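Local coordinates for protein RavA (Legionella pneumophila str. Paris, PDB 6WO6) that is a Legionella pneumophila effector linked to cell invasion that probably acts inside the host cell, although its molecular activity remains uncertain, at residues Q152-N155 and N156-Q160; P186-F189 and F190-R193; T225-E228 and N229-D232; I289-P292 and E293-G297. The protein carries 2 engineered substitutions. One frame throughout, in Å; residues are numbered along the deposited sequence.

Overall arrangement
All four contacts are local turns of the backbone in an elongated, predominantly helical chain without strands, and they follow one another in sequence without nesting. Contact 1, at the end of helix 147-157, lies apart: its centre is about 29 Å from that of contact 2 and about 50 Å from that of contact 4, which lies on the other side of the chain's centre. Contacts 2 and 3 have centres about 11 Å apart and touch, with Asp-187 CB 3.5 Å from Thr-225 OG1. Contact 4 touches neither; its nearest atoms are about 8 Å from contact 3 and about 9 Å from contact 2. All four lie where helices meet loops.

Contact 1: residues Q152-N155 and N156-Q160; sequences QNIN and NIFPQ
Ile-154 and Phe-158 meet obliquely on the buried side of the turn, where the CG2 methyl of Ile-154 lies 4.2 Å from CD2 of the Phe-158 ring. That methyl stands opposite the backbone N of its own residue while CG1 lies beside it (chi1 -55°). The ring itself carries Ile-157 CG2 over the centre of one face, 3.7 Å above its plane, and it also packs on Ala-123, Ile-124 and Leu-127 of helix 120-127. Residues 152-157 form the C-terminal end of helix 147-157. Phe-158 is the first to leave helical geometry, yet its N still bonds to Ile-154 O at 3.0 Å. Just before it, Asn-153 O accepts from two amides: Ile-157 N comes nearly end-on to the carbonyl, whereas Asn-156 N sits well above the carbonyl plane. On the exposed flank the side-chain amides of Gln-152 and Asn-156 are turned 57° against each other, with Gln-152 OE1 3.9 Å from Asn-156 ND2. Asn-153 turns inward instead, its ND2 bonding to Ile-106 O. Pro-159, lacking an N-H, cannot extend the helical pattern to Asn-155 O, and places its CB 3.5 Å from that oxygen.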
ATOM      1  N   GLN A 152      12.388   4.430  11.000  1.00 68.25           N
ATOM      2  CA  GLN A 152      13.687   4.424  11.668  1.00 71.37           C
ATOM      3  C   GLN A 152      13.811   3.237  12.614  1.00 70.27           C
ATOM      4  O   GLN A 152      14.822   2.524  12.593  1.00 70.35           O
ATOM      5  CB  GLN A 152      13.912   5.733  12.426  1.00 76.81           C
ATOM      6  CG  GLN A 152      15.288   5.811  13.074  1.00 81.62           C
ATOM      7  CD  GLN A 152      15.409   6.942  14.078  1.00 87.25           C
ATOM      8  OE1 GLN A 152      15.682   6.711  15.259  1.00 88.16           O
ATOM      9  NE2 GLN A 152      15.219   8.172  13.613  1.00 89.97           N
ATOM     10  N   ASN A 153      12.779   2.992  13.428  1.00 68.34           N
ATOM     11  CA  ASN A 153      12.803   1.838  14.321  1.00 64.06           C
ATOM     12  C   ASN A 153      13.062   0.558  13.539  1.00 60.82           C
ATOM     13  O   ASN A 153      13.928  -0.245  13.909  1.00 61.36           O
ATOM     14  CB  ASN A 153      11.489   1.749  15.101  1.00 63.56           C
ATOM     15  CG  ASN A 153      11.443   2.701  16.285  1.00 66.22           C
ATOM     16  OD1 ASN A 153      12.243   3.630  16.382  1.00 68.63           O
ATOM     17  ND2 ASN A 153      10.500   2.471  17.194  1.00 66.43           N
ATOM     18  N   ILE A 154      12.356   0.378  12.418  1.00 59.30           N
ATOM     19  CA  ILE A 154      12.529  -0.831  11.619  1.00 57.97           C
ATOM     20  C   ILE A 154      13.965  -0.958  11.135  1.00 60.45           C
ATOM     21  O   ILE A 154      14.508  -2.068  11.056  1.00 61.67           O
ATOM     22  CB  ILE A 154      11.538  -0.840  10.439  1.00 56.05           C
ATOM     23  CG1 ILE A 154      10.102  -0.669  10.938  1.00 54.79           C
ATOM     24  CG2 ILE A 154      11.662  -2.133   9.657  1.00 56.26           C
ATOM     25  CD1 ILE A 154       9.604  -1.837  11.735  1.00 53.91           C
ATOM     26  N   ASN A 155      14.614   0.164  10.824  1.00 61.42           N
ATOM     27  CA  ASN A 155      15.988   0.088  10.349  1.00 62.83           C
ATOM     28  C   ASN A 155      16.967  -0.235  11.471  1.00 66.32           C
ATOM     29  O   ASN A 155      18.041  -0.785  11.199  1.00 66.76           O
ATOM     30  CB  ASN A 155      16.375   1.395   9.658  1.00 63.82           C
ATOM     31  CG  ASN A 155      15.649   1.588   8.336  1.00 63.92           C
ATOM     32  OD1 ASN A 155      15.698   0.726   7.456  1.00 63.15           O
ATOM     33  ND2 ASN A 155      14.960   2.716   8.196  1.00 63.82           N
ATOM     34  N   ASN A 156      16.616   0.074  12.723  1.00 67.07           N
ATOM     35  CA  ASN A 156      17.521  -0.216  13.827  1.00 66.49           C
ATOM     36  C   ASN A 156      17.461  -1.678  14.238  1.00 64.57           C
ATOM     37  O   ASN A 156      18.481  -2.245  14.643  1.00 65.63           O
ATOM     38  CB  ASN A 156      17.202   0.679  15.026  1.00 69.21           C
ATOM     39  CG  ASN A 156      17.500   2.142  14.759  1.00 72.22           C
ATOM     40  OD1 ASN A 156      18.340   2.473  13.921  1.00 72.94           O
ATOM     41  ND2 ASN A 156      16.814   3.028  15.475  1.00 74.05           N
ATOM     42  N   ILE A 157      16.292  -2.303  14.127  1.00 62.44           N
ATOM     43  CA  ILE A 157      16.116  -3.676  14.587  1.00 61.81           C
ATOM     44  C   ILE A 157      16.373  -4.680  13.471  1.00 59.49           C
ATOM     45  O   ILE A 157      16.954  -5.741  13.707  1.00 58.43           O
ATOM     46  CB  ILE A 157      14.709  -3.842  15.190  1.00 64.38           C
ATOM     47  CG1 ILE A 157      14.595  -3.022  16.478  1.00 67.69           C
ATOM     48  CG2 ILE A 157      14.403  -5.310  15.448  1.00 64.75           C
ATOM     49  CD1 ILE A 157      13.240  -3.092  17.137  1.00 69.12           C
ATOM     50  N   PHE A 158      15.962  -4.363  12.243  1.00 59.67           N
ATOM     51  CA  PHE A 158      16.146  -5.239  11.087  1.00 58.13           C
ATOM     52  C   PHE A 158      17.026  -4.539  10.057  1.00 56.71           C
ATOM     53  O   PHE A 158      16.569  -4.207   8.954  1.00 56.39           O
ATOM     54  CB  PHE A 158      14.803  -5.633  10.478  1.00 57.93           C
ATOM     55  CG  PHE A 158      13.842  -6.232  11.465  1.00 60.07           C
ATOM     56  CD1 PHE A 158      14.117  -7.448  12.068  1.00 61.74           C
ATOM     57  CD2 PHE A 158      12.663  -5.582  11.786  1.00 61.26           C
ATOM     58  CE1 PHE A 158      13.234  -8.001  12.979  1.00 62.61           C
ATOM     59  CE2 PHE A 158      11.775  -6.130  12.697  1.00 62.31           C
ATOM     60  CZ  PHE A 158      12.062  -7.343  13.292  1.00 62.64           C
ATOM     61  N   PRO A 159      18.302  -4.319  10.374  1.00 56.37           N
ATOM     62  CA  PRO A 159      19.151  -3.512   9.488  1.00 56.11           C
ATOM     63  C   PRO A 159      19.518  -4.275   8.223  1.00 54.22           C
ATOM     64  O   PRO A 159      19.914  -5.442   8.276  1.00 54.46           O
ATOM     65  CB  PRO A 159      20.383  -3.223  10.352  1.00 57.52           C
ATOM     66  CG  PRO A 159      20.467  -4.404  11.255  1.00 57.08           C
ATOM     67  CD  PRO A 159      19.056  -4.854  11.520  1.00 56.27           C
ATOM     68  N   GLN A 160      19.384  -3.593   7.082  1.00 51.54           N
ATOM     69  CA  GLN A 160      19.710  -4.146   5.768  1.00 48.95           C
ATOM     70  C   GLN A 160      18.915  -5.422   5.496  1.00 47.69           C
ATOM     71  O   GLN A 160      19.460  -6.443   5.076  1.00 49.81           O
ATOM     72  CB  GLN A 160      21.214  -4.397   5.631  1.00 49.82           C
ATOM     73  CG  GLN A 160      22.075  -3.165   5.874  1.00 52.10           C
ATOM     74  CD  GLN A 160      21.837  -2.075   4.849  1.00 53.25           C
ATOM     75  OE1 GLN A 160      21.368  -2.339   3.744  1.00 54.41           O
ATOM     76  NE2 GLN A 160      22.162  -0.841   5.211  1.00 55.04           N
TER

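Contact 2: residues P186-F189 and F190-R193; sequences PDQF and FSSR
Phe-189 and Phe-190, adjacent in sequence, form a T-shaped aromatic pair on a short, weakly bonded helical turn at about residues 188-191. The edge of Phe-189 points at the face of Phe-190, with ring centroids 5.2 Å apart and planes inclined at 74°. CG of Phe-189 lies opposite its backbone N (chi1 180°), which brings the edge of its ring to the Phe-190 face. CD2 of Phe-189 stands over the centre of the Phe-190 ring, 3.8 Å above the plane. The pair packs between helices: Phe-189 rests on Ile-177 and Leu-180 and Phe-190 on Leu-181 of helix 162-181, while Phe-190 also reaches Val-233, Ile-237 and Phe-240 of helix 230-240. At the rim of the Phe-190 ring, Pro-186 O lies near the ring plane, 3.4 Å from Phe-190 CD1.

Three donors converge on the carbonyl of Asp-187, whose carboxylate turns instead to a salt bridge with Arg-185. Ser-191 N approaches Asp-187 O in the carbonyl plane at 2.9 Å, and Phe-190 N comes from well above that plane. The third is the serine hydroxyl: a chi1 of 60° sets OG between its own backbone N and carbonyl carbon, folding it back so that Ser-191 OG donates to Asp-187 O at 3.1 Å.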
ATOM      1  N   PRO A 186      -0.942  16.288 -10.326  1.00 56.22           N
ATOM      2  CA  PRO A 186      -0.837  14.819 -10.304  1.00 53.06           C
ATOM      3  C   PRO A 186       0.081  14.243 -11.370  1.00 51.31           C
ATOM      4  O   PRO A 186       0.399  13.049 -11.298  1.00 49.22           O
ATOM      5  CB  PRO A 186      -2.287  14.359 -10.513  1.00 53.68           C
ATOM      6  CG  PRO A 186      -2.942  15.484 -11.231  1.00 54.53           C
ATOM      7  CD  PRO A 186      -2.293  16.737 -10.710  1.00 56.29           C
ATOM      8  N   ASP A 187       0.512  15.035 -12.356  1.00 53.09           N
ATOM      9  CA  ASP A 187       1.481  14.530 -13.324  1.00 55.50           C
ATOM     10  C   ASP A 187       2.851  14.327 -12.691  1.00 59.71           C
ATOM     11  O   ASP A 187       3.644  13.504 -13.172  1.00 62.47           O
ATOM     12  CB  ASP A 187       1.590  15.484 -14.512  1.00 55.65           C
ATOM     13  CG  ASP A 187       1.916  16.904 -14.091  1.00 57.32           C
ATOM     14  OD1 ASP A 187       1.109  17.498 -13.346  1.00 57.99           O
ATOM     15  OD2 ASP A 187       2.981  17.425 -14.495  1.00 58.09           O
ATOM     16  N   GLN A 188       3.149  15.067 -11.619  1.00 59.85           N
ATOM     17  CA  GLN A 188       4.441  14.929 -10.957  1.00 58.71           C
ATOM     18  C   GLN A 188       4.572  13.586 -10.250  1.00 55.09           C
ATOM     19  O   GLN A 188       5.691  13.113 -10.029  1.00 56.67           O
ATOM     20  CB  GLN A 188       4.650  16.081  -9.978  1.00 60.65           C
ATOM     21  CG  GLN A 188       4.767  17.440 -10.661  1.00 63.28           C
ATOM     22  CD  GLN A 188       4.773  18.591  -9.679  1.00 66.01           C
ATOM     23  OE1 GLN A 188       4.389  18.436  -8.517  1.00 66.80           O
ATOM     24  NE2 GLN A 188       5.210  19.759 -10.139  1.00 66.97           N
ATOM     25  N   PHE A 189       3.449  12.961  -9.888  1.00 51.10           N
ATOM     26  CA  PHE A 189       3.498  11.600  -9.362  1.00 47.96           C
ATOM     27  C   PHE A 189       4.193  10.666 -10.342  1.00 49.58           C
ATOM     28  O   PHE A 189       4.940   9.767  -9.938  1.00 50.70           O
ATOM     29  CB  PHE A 189       2.081  11.101  -9.063  1.00 45.51           C
ATOM     30  CG  PHE A 189       2.031   9.701  -8.515  1.00 45.00           C
ATOM     31  CD1 PHE A 189       2.145   9.473  -7.152  1.00 44.05           C
ATOM     32  CD2 PHE A 189       1.876   8.611  -9.361  1.00 44.63           C
ATOM     33  CE1 PHE A 189       2.105   8.189  -6.642  1.00 42.65           C
ATOM     34  CE2 PHE A 189       1.839   7.322  -8.854  1.00 43.00           C
ATOM     35  CZ  PHE A 189       1.952   7.113  -7.493  1.00 42.00           C
ATOM     36  N   PHE A 190       3.965  10.874 -11.637  1.00 50.85           N
ATOM     37  CA  PHE A 190       4.532  10.023 -12.674  1.00 49.68           C
ATOM     38  C   PHE A 190       5.871  10.530 -13.188  1.00 50.74           C
ATOM     39  O   PHE A 190       6.725   9.720 -13.571  1.00 50.64           O
ATOM     40  CB  PHE A 190       3.547   9.901 -13.841  1.00 46.23           C
ATOM     41  CG  PHE A 190       2.210   9.347 -13.446  1.00 43.08           C
ATOM     42  CD1 PHE A 190       1.227  10.172 -12.922  1.00 43.07           C
ATOM     43  CD2 PHE A 190       1.934   7.999 -13.595  1.00 42.04           C
ATOM     44  CE1 PHE A 190      -0.008   9.659 -12.552  1.00 42.76           C
ATOM     45  CE2 PHE A 190       0.701   7.483 -13.230  1.00 41.90           C
ATOM     46  CZ  PHE A 190      -0.270   8.314 -12.708  1.00 41.17           C
ATOM     47  N   SER A 191       6.078  11.844 -13.211  1.00 51.19           N
ATOM     48  CA  SER A 191       7.323  12.406 -13.714  1.00 54.01           C
ATOM     49  C   SER A 191       8.414  12.501 -12.653  1.00 55.64           C
ATOM     50  O   SER A 191       9.497  13.014 -12.949  1.00 56.80           O
ATOM     51  CB  SER A 191       7.076  13.793 -14.319  1.00 56.43           C
ATOM     52  OG  SER A 191       6.555  14.689 -13.353  1.00 57.36           O
ATOM     53  N   SER A 192       8.160  12.024 -11.437  1.00 57.19           N
ATOM     54  CA  SER A 192       9.156  12.106 -10.378  1.00 60.26           C
ATOM     55  C   SER A 192      10.338  11.190 -10.672  1.00 62.97           C
ATOM     56  O   SER A 192      10.192  10.111 -11.253  1.00 63.21           O
ATOM     57  CB  SER A 192       8.535  11.737  -9.028  1.00 59.68           C
ATOM     58  OG  SER A 192       9.510  11.701  -7.998  1.00 60.89           O
ATOM     59  N   ARG A 193      11.527  11.638 -10.265  1.00 65.67           N
ATOM     60  CA  ARG A 193      12.715  10.805 -10.410  1.00 66.63           C
ATOM     61  C   ARG A 193      12.625   9.552  -9.549  1.00 66.00           C
ATOM     62  O   ARG A 193      13.217   8.522  -9.890  1.00 65.78           O
ATOM     63  CB  ARG A 193      13.966  11.608 -10.057  1.00 68.01           C
TER

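Contact 3: residues T225-E228 and N229-D232; sequences TPAE and NRTD
Asn-229 and Arg-230 reach back over the loop that precedes them, packing closely against Thr-225, Pro-226 and Ala-227. The buried part is at Thr-225, whose methyl CG2 meets Asn-229 CB at 3.9 Å and whose hydroxyl is bonded to Leu-221 O. Next to it Asn-229 directs its amide across the proline ring, with ND2 3.3 Å from Pro-226 CG.

The exposed Ala-227 is covered by the guanidinium of Arg-230, which lies flat over its backbone, with Ala-227 CA 3.6 Å above the guanidinium plane and over its centre. The methyl comes over the same flat group, Ala-227 CB lying 3.4 Å from Arg-230 NH2. A bend of the arginine chain at chi3 (-104°) brings the group round to this position. Arg-230 also touches Phe-255 and Arg-258 of helix 246-265. Toward solvent, Glu-228 runs beside Asn-229 in the same direction, with carboxylate and amide planes 69° apart and without a hydrogen bond between the two side chains. Backbone hydrogen bonding is sparse: Asn-229 N donates to Pro-226 O at 3.0 Å, and Arg-230 N to Ala-227 O only weakly. Together with helical angles at Ala-227 and Glu-228, the former bond defines a type I beta turn leading into helix 230-240.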
ATOM      1  N   THR A 225      -0.723  18.023 -17.277  1.00 46.49           N
ATOM      2  CA  THR A 225       0.321  17.153 -17.817  1.00 44.89           C
ATOM      3  C   THR A 225       0.908  17.759 -19.087  1.00 47.56           C
ATOM      4  O   THR A 225       0.156  18.209 -19.958  1.00 48.04           O
ATOM      5  CB  THR A 225      -0.227  15.757 -18.124  1.00 42.10           C
ATOM      6  OG1 THR A 225      -0.894  15.234 -16.970  1.00 43.69           O
ATOM      7  CG2 THR A 225       0.899  14.811 -18.518  1.00 38.81           C
ATOM      8  N   PRO A 226       2.230  17.801 -19.229  1.00 49.71           N
ATOM      9  CA  PRO A 226       2.817  18.218 -20.506  1.00 52.69           C
ATOM     10  C   PRO A 226       2.543  17.190 -21.593  1.00 54.65           C
ATOM     11  O   PRO A 226       2.405  15.993 -21.328  1.00 57.01           O
ATOM     12  CB  PRO A 226       4.316  18.316 -20.195  1.00 51.36           C
ATOM     13  CG  PRO A 226       4.392  18.430 -18.705  1.00 47.91           C
ATOM     14  CD  PRO A 226       3.254  17.612 -18.190  1.00 46.96           C
ATOM     15  N   ALA A 227       2.473  17.676 -22.836  1.00 54.20           N
ATOM     16  CA  ALA A 227       2.069  16.816 -23.947  1.00 53.14           C
ATOM     17  C   ALA A 227       3.016  15.634 -24.121  1.00 52.79           C
ATOM     18  O   ALA A 227       2.579  14.524 -24.452  1.00 52.34           O
ATOM     19  CB  ALA A 227       1.986  17.632 -25.237  1.00 53.21           C
ATOM     20  N   GLU A 228       4.313  15.842 -23.894  1.00 54.47           N
ATOM     21  CA  GLU A 228       5.267  14.754 -24.081  1.00 57.42           C
ATOM     22  C   GLU A 228       5.167  13.688 -22.994  1.00 54.94           C
ATOM     23  O   GLU A 228       5.707  12.591 -23.171  1.00 53.82           O
ATOM     24  CB  GLU A 228       6.693  15.307 -24.142  1.00 62.03           C
ATOM     25  CG  GLU A 228       7.181  15.951 -22.854  1.00 65.06           C
ATOM     26  CD  GLU A 228       7.367  17.451 -22.978  1.00 69.55           C
ATOM     27  OE1 GLU A 228       6.428  18.132 -23.445  1.00 70.96           O
ATOM     28  OE2 GLU A 228       8.456  17.948 -22.613  1.00 72.07           O
ATOM     29  N   ASN A 229       4.484  13.974 -21.886  1.00 54.33           N
ATOM     30  CA  ASN A 229       4.370  13.040 -20.773  1.00 55.19           C
ATOM     31  C   ASN A 229       3.067  12.249 -20.774  1.00 55.38           C
ATOM     32  O   ASN A 229       2.887  11.386 -19.908  1.00 56.34           O
ATOM     33  CB  ASN A 229       4.496  13.786 -19.436  1.00 56.84           C
ATOM     34  CG  ASN A 229       5.799  14.553 -19.306  1.00 59.90           C
ATOM     35  OD1 ASN A 229       6.741  14.339 -20.067  1.00 61.69           O
ATOM     36  ND2 ASN A 229       5.859  15.448 -18.324  1.00 60.59           N
ATOM     37  N   ARG A 230       2.155  12.521 -21.713  1.00 52.39           N
ATOM     38  CA  ARG A 230       0.817  11.937 -21.647  1.00 48.25           C
ATOM     39  C   ARG A 230       0.851  10.432 -21.890  1.00 46.85           C
ATOM     40  O   ARG A 230       0.254   9.653 -21.130  1.00 42.58           O
ATOM     41  CB  ARG A 230      -0.105  12.630 -22.653  1.00 48.46           C
ATOM     42  CG  ARG A 230      -0.277  14.126 -22.408  1.00 48.33           C
ATOM     43  CD  ARG A 230      -1.573  14.638 -23.013  1.00 47.32           C
ATOM     44  NE  ARG A 230      -1.371  15.378 -24.255  1.00 48.30           N
ATOM     45  CZ  ARG A 230      -1.586  16.683 -24.390  1.00 45.30           C
ATOM     46  NH1 ARG A 230      -2.019  17.397 -23.361  1.00 42.50           N
ATOM     47  NH2 ARG A 230      -1.378  17.272 -25.559  1.00 45.44           N
ATOM     48  N   THR A 231       1.532  10.006 -22.958  1.00 49.94           N
ATOM     49  CA  THR A 231       1.687   8.580 -23.222  1.00 52.15           C
ATOM     50  C   THR A 231       2.349   7.873 -22.046  1.00 54.53           C
ATOM     51  O   THR A 231       1.957   6.759 -21.682  1.00 57.08           O
ATOM     52  CB  THR A 231       2.507   8.367 -24.495  1.00 52.67           C
ATOM     53  OG1 THR A 231       1.893   9.068 -25.581  1.00 55.45           O
ATOM     54  CG2 THR A 231       2.585   6.888 -24.837  1.00 52.81           C
ATOM     55  N   ASP A 232       3.352   8.510 -21.439  1.00 52.49           N
ATOM     56  CA  ASP A 232       4.058   7.911 -20.310  1.00 49.65           C
ATOM     57  C   ASP A 232       3.124   7.718 -19.120  1.00 46.21           C
ATOM     58  O   ASP A 232       3.112   6.652 -18.487  1.00 44.30           O
ATOM     59  CB  ASP A 232       5.251   8.790 -19.937  1.00 51.60           C
ATOM     60  CG  ASP A 232       5.983   8.296 -18.713  1.00 52.38           C
ATOM     61  OD1 ASP A 232       6.670   7.258 -18.815  1.00 54.36           O
ATOM     62  OD2 ASP A 232       5.873   8.949 -17.651  1.00 50.94           O
TER

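Contact 4: residues I289-P292 and E293-G297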
ATOM      1  N   ILE A 289     -13.045  21.598 -15.503  1.00 52.97           N
ATOM      2  CA  ILE A 289     -11.839  22.339 -15.149  1.00 53.87           C
ATOM      3  C   ILE A 289     -10.987  22.651 -16.372  1.00 54.89           C
ATOM      4  O   ILE A 289     -10.196  23.600 -16.352  1.00 58.77           O
ATOM      5  CB  ILE A 289     -11.031  21.546 -14.097  1.00 52.29           C
ATOM      6  CG1 ILE A 289      -9.947  22.424 -13.465  1.00 53.14           C
ATOM      7  CG2 ILE A 289     -10.416  20.303 -14.718  1.00 49.55           C
ATOM      8  CD1 ILE A 289      -9.118  21.704 -12.428  1.00 53.83           C
ATOM      9  N   LEU A 290     -11.150  21.886 -17.453  1.00 52.31           N
ATOM     10  CA  LEU A 290     -10.355  22.117 -18.653  1.00 53.05           C
ATOM     11  C   LEU A 290     -10.713  23.428 -19.343  1.00 56.78           C
ATOM     12  O   LEU A 290      -9.857  24.023 -20.007  1.00 60.51           O
ATOM     13  CB  LEU A 290     -10.537  20.955 -19.629  1.00 49.75           C
ATOM     14  CG  LEU A 290      -9.737  19.686 -19.358  1.00 45.90           C
ATOM     15  CD1 LEU A 290     -10.169  18.573 -20.293  1.00 44.08           C
ATOM     16  CD2 LEU A 290      -8.262  19.979 -19.526  1.00 46.96           C
ATOM     17  N   PHE A 291     -11.953  23.903 -19.197  1.00 55.95           N
ATOM     18  CA  PHE A 291     -12.459  24.906 -20.133  1.00 55.80           C
ATOM     19  C   PHE A 291     -11.991  26.341 -19.877  1.00 58.49           C
ATOM     20  O   PHE A 291     -11.588  27.012 -20.836  1.00 58.61           O
ATOM     21  CB  PHE A 291     -13.988  24.848 -20.174  1.00 55.12           C
ATOM     22  CG  PHE A 291     -14.516  23.684 -20.957  1.00 53.51           C
ATOM     23  CD1 PHE A 291     -14.610  22.428 -20.379  1.00 52.98           C
ATOM     24  CD2 PHE A 291     -14.893  23.839 -22.277  1.00 54.41           C
ATOM     25  CE1 PHE A 291     -15.087  21.353 -21.101  1.00 53.40           C
ATOM     26  CE2 PHE A 291     -15.369  22.767 -23.007  1.00 54.93           C
ATOM     27  CZ  PHE A 291     -15.469  21.523 -22.421  1.00 54.24           C
ATOM     28  N   PRO A 292     -12.032  26.865 -18.642  1.00 61.04           N
ATOM     29  CA  PRO A 292     -11.598  28.264 -18.452  1.00 62.59           C
ATOM     30  C   PRO A 292     -10.177  28.538 -18.922  1.00 66.27           C
ATOM     31  O   PRO A 292      -9.922  29.595 -19.510  1.00 69.42           O
ATOM     32  CB  PRO A 292     -11.748  28.471 -16.940  1.00 63.51           C
ATOM     33  CG  PRO A 292     -12.808  27.513 -16.541  1.00 64.05           C
ATOM     34  CD  PRO A 292     -12.570  26.298 -17.390  1.00 61.72           C
ATOM     35  N   GLU A 293      -9.243  27.613 -18.687  1.00 67.27           N
ATOM     36  CA  GLU A 293      -7.867  27.817 -19.131  1.00 69.36           C
ATOM     37  C   GLU A 293      -7.765  27.772 -20.651  1.00 65.36           C
ATOM     38  O   GLU A 293      -7.256  28.705 -21.282  1.00 65.95           O
ATOM     39  CB  GLU A 293      -6.949  26.765 -18.507  1.00 73.75           C
ATOM     40  CG  GLU A 293      -5.942  27.318 -17.514  1.00 81.66           C
ATOM     41  CD  GLU A 293      -6.418  27.206 -16.078  1.00 86.60           C
ATOM     42  OE1 GLU A 293      -5.639  27.552 -15.164  1.00 89.73           O
ATOM     43  OE2 GLU A 293      -7.569  26.766 -15.862  1.00 86.84           O
ATOM     44  N   LEU A 294      -8.242  26.684 -21.257  1.00 62.12           N
ATOM     45  CA  LEU A 294      -8.058  26.485 -22.690  1.00 62.64           C
ATOM     46  C   LEU A 294      -8.898  27.441 -23.534  1.00 65.07           C
ATOM     47  O   LEU A 294      -8.561  27.672 -24.701  1.00 66.68           O
ATOM     48  CB  LEU A 294      -8.379  25.034 -23.051  1.00 59.17           C
ATOM     49  CG  LEU A 294      -7.619  23.986 -22.233  1.00 57.77           C
ATOM     50  CD1 LEU A 294      -7.926  22.584 -22.730  1.00 55.72           C
ATOM     51  CD2 LEU A 294      -6.122  24.253 -22.257  1.00 60.54           C
ATOM     52  N   LEU A 295      -9.973  27.999 -22.979  1.00 63.99           N
ATOM     53  CA  LEU A 295     -10.785  28.990 -23.675  1.00 64.59           C
ATOM     54  C   LEU A 295     -10.490  30.414 -23.221  1.00 69.14           C
ATOM     55  O   LEU A 295     -11.236  31.331 -23.578  1.00 73.25           O
ATOM     56  CB  LEU A 295     -12.276  28.694 -23.484  1.00 60.81           C
ATOM     57  CG  LEU A 295     -12.837  27.348 -23.945  1.00 55.99           C
ATOM     58  CD1 LEU A 295     -14.355  27.381 -23.904  1.00 55.18           C
ATOM     59  CD2 LEU A 295     -12.344  26.992 -25.333  1.00 54.72           C
ATOM     60  N   LYS A 296      -9.430  30.620 -22.443  1.00 68.44           N
ATOM     61  CA  LYS A 296      -9.134  31.945 -21.915  1.00 70.87           C
ATOM     62  C   LYS A 296      -8.754  32.882 -23.055  1.00 76.59           C
ATOM     63  O   LYS A 296      -7.785  32.630 -23.779  1.00 75.92           O
ATOM     64  CB  LYS A 296      -8.010  31.871 -20.884  1.00 70.38           C
ATOM     65  CG  LYS A 296      -7.892  33.123 -20.030  1.00 73.94           C
ATOM     66  CD  LYS A 296      -6.469  33.642 -19.980  1.00 77.76           C
ATOM     67  CE  LYS A 296      -6.450  35.107 -19.568  1.00 83.83           C
ATOM     68  NZ  LYS A 296      -7.156  35.970 -20.560  1.00 86.52           N
ATOM     69  N   GLY A 297      -9.518  33.957 -23.214  1.00 81.84           N
ATOM     70  CA  GLY A 297      -9.243  34.915 -24.270  1.00 85.57           C
ATOM     71  C   GLY A 297      -9.502  34.389 -25.665  1.00 85.53           C
ATOM     72  O   GLY A 297      -8.789  34.759 -26.605  1.00 89.31           O
TER
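Phe-291 lies alongside Leu-295, both side chains pointing the same way, and the methyl Leu-295 CD1 meets the ring at its edge, in plane, 3.9 Å from Phe-291 CD2. The two residues are four apart on the short helix 290-294 and its exit, as in an i to i+4 pairing along one helical face. Leu-290 and Leu-294 make a second such pair: they too lie side by side, with Leu-290 CD2 4.1 Å from Leu-294 CD1. In all four residues CG stands beside the backbone N and opposite the carbonyl carbon, with chi1 between -80° and -53°, a shared setting that sends the partners of each pair in a common direction. Both pairs rest on helix 246-265, the leucine pair on Arg-258, and Phe-291 and Leu-295 on Ile-261 and Leu-265, respectively. Phe-291 also packs on Ile-324 of the last helix, 311-327, and Leu-290 on Ala-222 and Leu-223 of helix 214-224.

The backbone follows the same spacing with uneven strength. Leu-294 N makes a weak bond to Leu-290 O at 3.4 Å, whereas Leu-295 N approaches Phe-291 O almost in line with the carbonyl, at 2.9 Å. Leu-295 is the first residue to depart from helical angles, and the following amide takes a shorter span, Lys-296 N bonding to Glu-293 O at 3.1 Å.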